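Local coordinates for extracellular solute-binding protein, family 1 (Bifidobacterium longum subsp. infantis ATCC 15697, PDB 3OMB), which probably binds a solute outside the cell and delivers it to an ABC transporter, and carries a bound magnesium ion, at residues N99-G104 with S419-G424; V44-N49 with W74-R79. All coordinates share one frame; numbering follows the deposited sequence.

Overall arrangement
Both contacts reach one mixed sheet, in which strand 98-100 lies beside strand 41-48 and strand 71-78 forms an outer edge. Contact 2 is the sheet itself: two parallel strands of a beta-alpha-beta unit laced by backbone hydrogen bonds, partly buried, with a Lys-48 to Glu-76 salt bridge on one face and an asparagine–arginine bond past the strand ends. Contact 1 is smaller and more deeply buried, and brings a loop from some 315 residues further along the chain against the end of strand 98-100 through aliphatic packing, an amide and a water. Their centres lie about 9 Å apart, and a salt bridge from Glu-420 to Arg-79 ties the loop of contact 1 to contact 2. Both lie far from the magnesium site.

Contact 1: residues N99-G104 with S419-G424; sequences NLNGYG and SELLVG
Asn-101 reaches 419-424 with its amide nitrogen ND2, which lies 3.1 Å from Leu-421 O and 3.4 Å from the methyl CG2 of Val-423. The same ND2 donates to a water (3.1 Å) that is also 2.8 Å from Glu-420 O and 2.9 Å from Leu-422 O, so through this water the amide is linked to the backbone carbonyls of Glu-420 and Leu-422, a role that suits a short polar side chain. A leucine in its place would probably leave the water and these two carbonyls without their link to 99-104. Beside the amide, Leu-421 brings CD2 to 3.8 Å from ND2. Leu-100 supplies the purely apolar part: its CB meets Val-423 CG2 at 3.8 Å, and its CD2 lies 3.9 Å from CG1 of the same valine. Val-423 can serve both neighbours because its branches diverge: CG1 stands anti to the backbone N (chi1 176°) and faces the leucine, while CG2 lies beside that N and touches both Leu-100 CB and the amide. Further out, Gln-382 of helix 376-384 donates NE2 to Val-423 O. Leu-100 also packs on Val-44 and Val-46 of strand 41-48, and Leu-354 of strand 352-356 touches both Leu-100 and Val-423, placing the loop against the sheet where strand 98-100 ends.

Contact 2: residues V44-N49 with W74-R79; sequences VLVKKN and WQEVTR
Val-44 to Lys-48 pair in parallel register with Trp-74 to Thr-78, their axes 4.4 Å apart at closest approach and inclined by 30°. Their ladder runs from Gln-75 N to Val-44 O, Val-46 N to Gln-75 O, Val-77 N to Val-46 O (2.9 Å) and Lys-48 N to Val-77 O; a weak fifth bond, from Arg-79 N to Lys-48 O, closes it where helix 79-92 starts. This is the pairing of a beta-alpha-beta unit, with helix 59-68 as the crossover.

On the face of Val-44 and Val-46, Trp-74 brings carbons of its six-membered ring to the valines: CZ3 is 3.6 Å from Val-44 CG1, and CE3 is 3.7 Å from Val-46 CG1, a methyl set between the backbone N and carbonyl carbon (chi1 55°). Branched valines suit a strand and give the indole close apolar neighbours. Further along this face, Lys-48 folds back through three successive bends, bringing NZ to 2.6 Å from Glu-76 OE1 in a salt bridge; NZ also donates to Glu-53 O, and OE1 also accepts from Met-55 N. On the other face Leu-45 CD1 meets Val-77 CG2 at 3.9 Å, and Trp-82 of helix 79-92 packs over both residues.

Past the strands, Asn-49 OD1 accepts from Arg-79 NE at 2.8 Å, nearly along the C=O axis, the amide and guanidinium planes 22° apart. Glu-420 OE2 forms a salt bridge with Arg-79 NH1 and accepts a hydrogen bond from Asn-49 ND2. Aliphatic side chains and the indole thus pack beside charged and polar ones along the same backbone ladder: Glu-76 probably offsets the charge of the buried Lys-48, while the Glu-420 carboxylate holds Asn-49 and Arg-79 together and probably limits their turning.

Contact 1: residues N99-G104 with S419-G424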
loop_
_atom_site.group_PDB
_atom_site.type_symbol
_atom_site.label_atom_id
_atom_site.label_comp_id
_atom_site.label_asym_id
_atom_site.label_seq_id
_atom_site.Cartn_x
_atom_site.Cartn_y
_atom_site.Cartn_z
ATOM N N ASN A 99 -0.954 16.587 14.127
ATOM C CA ASN A 99 -1.807 15.481 13.731
ATOM C C ASN A 99 -1.012 14.480 12.918
ATOM O O ASN A 99 -0.442 14.824 11.876
ATOM C CB ASN A 99 -2.992 16.001 12.930
ATOM C CG ASN A 99 -3.811 16.993 13.702
ATOM O OD1 ASN A 99 -4.710 16.612 14.423
ATOM N ND2 ASN A 99 -3.481 18.272 13.583
ATOM N N LEU A 100 -0.979 13.245 13.415
ATOM C CA LEU A 100 -0.231 12.167 12.785
ATOM C C LEU A 100 -1.182 11.198 12.091
ATOM O O LEU A 100 -1.972 10.519 12.743
ATOM C CB LEU A 100 0.662 11.434 13.811
ATOM C CG LEU A 100 1.543 12.310 14.720
ATOM C CD1 LEU A 100 2.457 11.441 15.567
ATOM C CD2 LEU A 100 2.372 13.348 13.943
ATOM N N ASN A 101 -1.093 11.150 10.764
ATOM C CA ASN A 101 -1.976 10.350 9.930
ATOM C C ASN A 101 -3.437 10.640 10.228
ATOM O O ASN A 101 -4.258 9.733 10.263
ATOM C CB ASN A 101 -1.690 8.850 10.064
ATOM C CG ASN A 101 -0.434 8.427 9.329
ATOM O OD1 ASN A 101 -0.337 8.566 8.116
ATOM N ND2 ASN A 101 0.524 7.885 10.061
ATOM N N GLY A 102 -3.741 11.909 10.474
ATOM C CA GLY A 102 -5.117 12.328 10.734
ATOM C C GLY A 102 -5.822 12.800 9.483
ATOM O O GLY A 102 -6.935 12.376 9.208
ATOM N N TYR A 103 -5.146 13.645 8.712
ATOM C CA TYR A 103 -5.760 14.396 7.621
ATOM C C TYR A 103 -4.919 14.382 6.375
ATOM O O TYR A 103 -3.718 14.189 6.433
ATOM C CB TYR A 103 -5.923 15.851 8.055
ATOM C CG TYR A 103 -6.681 15.977 9.342
ATOM C CD1 TYR A 103 -8.056 15.792 9.373
ATOM C CD2 TYR A 103 -6.015 16.237 10.537
ATOM C CE1 TYR A 103 -8.755 15.869 10.566
ATOM C CE2 TYR A 103 -6.711 16.333 11.738
ATOM C CZ TYR A 103 -8.078 16.155 11.743
ATOM O OH TYR A 103 -8.774 16.245 12.918
ATOM N N GLY A 104 -5.553 14.604 5.237
ATOM C CA GLY A 104 -4.814 14.832 4.003
ATOM C C GLY A 104 -4.918 16.297 3.645
ATOM O O GLY A 104 -5.760 17.010 4.187
ATOM N N SER A 419 5.097 1.605 13.848
ATOM C CA SER A 419 5.293 0.684 12.719
ATOM C C SER A 419 5.021 1.428 11.410
ATOM O O SER A 419 5.547 2.542 11.213
ATOM C CB SER A 419 4.416 -0.578 12.879
ATOM O OG SER A 419 4.806 -1.579 11.937
ATOM N N GLU A 420 4.198 0.866 10.530
ATOM C CA GLU A 420 3.943 1.528 9.251
ATOM C C GLU A 420 3.206 2.893 9.375
ATOM O O GLU A 420 3.128 3.638 8.403
ATOM C CB GLU A 420 3.238 0.590 8.242
ATOM C CG GLU A 420 1.702 0.536 8.372
ATOM C CD GLU A 420 1.202 -0.418 9.453
ATOM O OE1 GLU A 420 2.035 -1.102 10.074
ATOM O OE2 GLU A 420 -0.036 -0.486 9.681
ATOM N N LEU A 421 2.677 3.204 10.560
ATOM C CA LEU A 421 2.024 4.499 10.820
ATOM C C LEU A 421 2.992 5.547 11.366
ATOM O O LEU A 421 2.569 6.548 11.959
ATOM C CB LEU A 421 0.838 4.335 11.777
ATOM C CG LEU A 421 -0.364 3.590 11.189
ATOM C CD1 LEU A 421 -1.236 3.042 12.295
ATOM C CD2 LEU A 421 -1.178 4.487 10.230
ATOM N N LEU A 422 4.290 5.333 11.158
ATOM C CA LEU A 422 5.270 6.302 11.620
ATOM C C LEU A 422 5.076 7.582 10.802
ATOM O O LEU A 422 4.630 7.558 9.638
ATOM C CB LEU A 422 6.688 5.772 11.451
ATOM C CG LEU A 422 7.368 6.067 10.103
ATOM C CD1 LEU A 422 8.887 5.932 10.213
ATOM C CD2 LEU A 422 6.833 5.170 9.027
ATOM N N VAL A 423 5.386 8.703 11.426
ATOM C CA VAL A 423 5.353 9.960 10.732
ATOM C C VAL A 423 6.756 10.522 10.946
ATOM O O VAL A 423 7.105 10.971 12.033
ATOM C CB VAL A 423 4.236 10.832 11.314
ATOM C CG1 VAL A 423 4.226 12.183 10.683
ATOM C CG2 VAL A 423 2.892 10.166 11.075
ATOM N N GLY A 424 7.568 10.462 9.905
ATOM C CA GLY A 424 9.004 10.687 10.021
ATOM C C GLY A 424 9.576 10.045 8.782
ATOM O O GLY A 424 8.842 9.789 7.836
HETATM O O HOH W 1 2.466 6.377 8.111
#

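Contact 2: residues V44-N49 with W74-R79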
loop_
_atom_site.group_PDB
_atom_site.type_symbol
_atom_site.label_atom_id
_atom_site.label_comp_id
_atom_site.label_asym_id
_atom_site.label_seq_id
_atom_site.Cartn_x
_atom_site.Cartn_y
_atom_site.Cartn_z
ATOM N N VAL A 44 -1.481 16.314 20.399
ATOM C CA VAL A 44 -1.082 15.547 19.232
ATOM C C VAL A 44 -2.067 14.426 19.035
ATOM O O VAL A 44 -2.196 13.548 19.893
ATOM C CB VAL A 44 0.314 14.926 19.410
ATOM C CG1 VAL A 44 0.729 14.160 18.141
ATOM C CG2 VAL A 44 1.331 15.996 19.743
ATOM N N LEU A 45 -2.761 14.450 17.906
ATOM C CA LEU A 45 -3.600 13.331 17.504
ATOM C C LEU A 45 -2.687 12.311 16.782
ATOM O O LEU A 45 -1.852 12.705 15.984
ATOM C CB LEU A 45 -4.697 13.817 16.565
ATOM C CG LEU A 45 -5.450 12.650 15.929
ATOM C CD1 LEU A 45 -6.796 12.490 16.578
ATOM C CD2 LEU A 45 -5.539 12.847 14.428
ATOM N N VAL A 46 -2.839 11.023 17.093
ATOM C CA VAL A 46 -2.022 9.959 16.506
ATOM C C VAL A 46 -2.898 8.727 16.215
ATOM O O VAL A 46 -3.554 8.171 17.102
ATOM C CB VAL A 46 -0.791 9.565 17.407
ATOM C CG1 VAL A 46 -1.213 9.175 18.839
ATOM C CG2 VAL A 46 0.013 8.467 16.755
ATOM N N LYS A 47 -2.910 8.326 14.961
ATOM C CA LYS A 47 -3.579 7.098 14.548
ATOM C C LYS A 47 -2.708 5.907 14.930
ATOM O O LYS A 47 -1.484 5.961 14.773
ATOM C CB LYS A 47 -3.794 7.120 13.040
ATOM C CG LYS A 47 -4.737 6.028 12.536
ATOM C CD LYS A 47 -4.661 5.913 11.034
ATOM C CE LYS A 47 -5.750 6.712 10.370
ATOM N NZ LYS A 47 -5.449 6.874 8.915
ATOM N N LYS A 48 -3.352 4.850 15.429
ATOM C CA LYS A 48 -2.690 3.639 15.936
ATOM C C LYS A 48 -3.254 2.369 15.285
ATOM O O LYS A 48 -4.393 2.358 14.810
ATOM C CB LYS A 48 -2.912 3.513 17.451
ATOM C CG LYS A 48 -2.631 4.769 18.284
ATOM C CD LYS A 48 -1.127 5.027 18.467
ATOM C CE LYS A 48 -0.432 3.925 19.283
ATOM N NZ LYS A 48 -1.006 3.718 20.637
ATOM N N ASN A 49 -2.465 1.297 15.275
ATOM C CA ASN A 49 -3.007 -0.036 15.009
ATOM C C ASN A 49 -3.456 -0.592 16.366
ATOM O O ASN A 49 -2.854 -0.266 17.399
ATOM C CB ASN A 49 -1.934 -0.952 14.381
ATOM C CG ASN A 49 -1.564 -0.565 12.942
ATOM O OD1 ASN A 49 -2.420 -0.142 12.155
ATOM N ND2 ASN A 49 -0.283 -0.727 12.589
ATOM N N TRP A 74 -1.361 13.263 24.295
ATOM C CA TRP A 74 -1.620 12.353 23.168
ATOM C C TRP A 74 -3.100 12.081 23.019
ATOM O O TRP A 74 -3.793 11.800 23.990
ATOM C CB TRP A 74 -0.882 11.016 23.340
ATOM C CG TRP A 74 0.625 11.141 23.323
ATOM C CD1 TRP A 74 1.469 11.189 24.418
ATOM C CD2 TRP A 74 1.465 11.259 22.161
ATOM N NE1 TRP A 74 2.788 11.304 23.987
ATOM C CE2 TRP A 74 2.802 11.356 22.611
ATOM C CE3 TRP A 74 1.213 11.273 20.776
ATOM C CZ2 TRP A 74 3.887 11.472 21.723
ATOM C CZ3 TRP A 74 2.304 11.397 19.885
ATOM C CH2 TRP A 74 3.614 11.496 20.364
ATOM N N GLN A 75 -3.594 12.136 21.794
ATOM C CA GLN A 75 -4.952 11.693 21.562
ATOM C C GLN A 75 -4.891 10.512 20.598
ATOM O O GLN A 75 -4.753 10.700 19.403
ATOM C CB GLN A 75 -5.792 12.851 21.017
ATOM C CG GLN A 75 -7.278 12.602 21.031
ATOM C CD GLN A 75 -8.027 13.466 20.012
ATOM O OE1 GLN A 75 -9.074 13.058 19.514
ATOM N NE2 GLN A 75 -7.492 14.657 19.696
ATOM N N GLU A 76 -4.986 9.298 21.130
ATOM C CA GLU A 76 -4.767 8.094 20.336
ATOM C C GLU A 76 -6.053 7.593 19.732
ATOM O O GLU A 76 -7.027 7.420 20.446
ATOM C CB GLU A 76 -4.175 6.989 21.197
ATOM C CG GLU A 76 -2.925 7.427 21.931
ATOM C CD GLU A 76 -2.446 6.387 22.926
ATOM O OE1 GLU A 76 -1.942 5.331 22.496
ATOM O OE2 GLU A 76 -2.563 6.631 24.136
ATOM N N VAL A 77 -6.049 7.355 18.425
ATOM C CA VAL A 77 -7.231 6.841 17.746
ATOM C C VAL A 77 -6.852 5.673 16.840
ATOM O O VAL A 77 -5.870 5.754 16.123
ATOM C CB VAL A 77 -7.981 7.953 16.923
ATOM C CG1 VAL A 77 -8.657 8.975 17.849
ATOM C CG2 VAL A 77 -7.045 8.641 15.899
ATOM N N THR A 78 -7.625 4.589 16.869
ATOM C CA THR A 78 -7.379 3.466 15.949
ATOM C C THR A 78 -7.879 3.799 14.537
ATOM O O THR A 78 -8.632 4.761 14.347
ATOM C CB THR A 78 -8.040 2.163 16.418
ATOM O OG1 THR A 78 -9.451 2.376 16.516
ATOM C CG2 THR A 78 -7.493 1.722 17.776
ATOM N N ARG A 79 -7.461 2.995 13.559
ATOM C CA ARG A 79 -7.825 3.207 12.159
ATOM C C ARG A 79 -9.325 3.325 11.971
ATOM O O ARG A 79 -9.796 4.165 11.202
ATOM C CB ARG A 79 -7.295 2.073 11.282
ATOM C CG ARG A 79 -5.779 2.055 11.124
ATOM C CD ARG A 79 -5.375 0.903 10.212
ATOM N NE ARG A 79 -3.933 0.818 9.992
ATOM C CZ ARG A 79 -3.264 1.464 9.036
ATOM N NH1 ARG A 79 -1.950 1.290 8.919
ATOM N NH2 ARG A 79 -3.899 2.286 8.197
#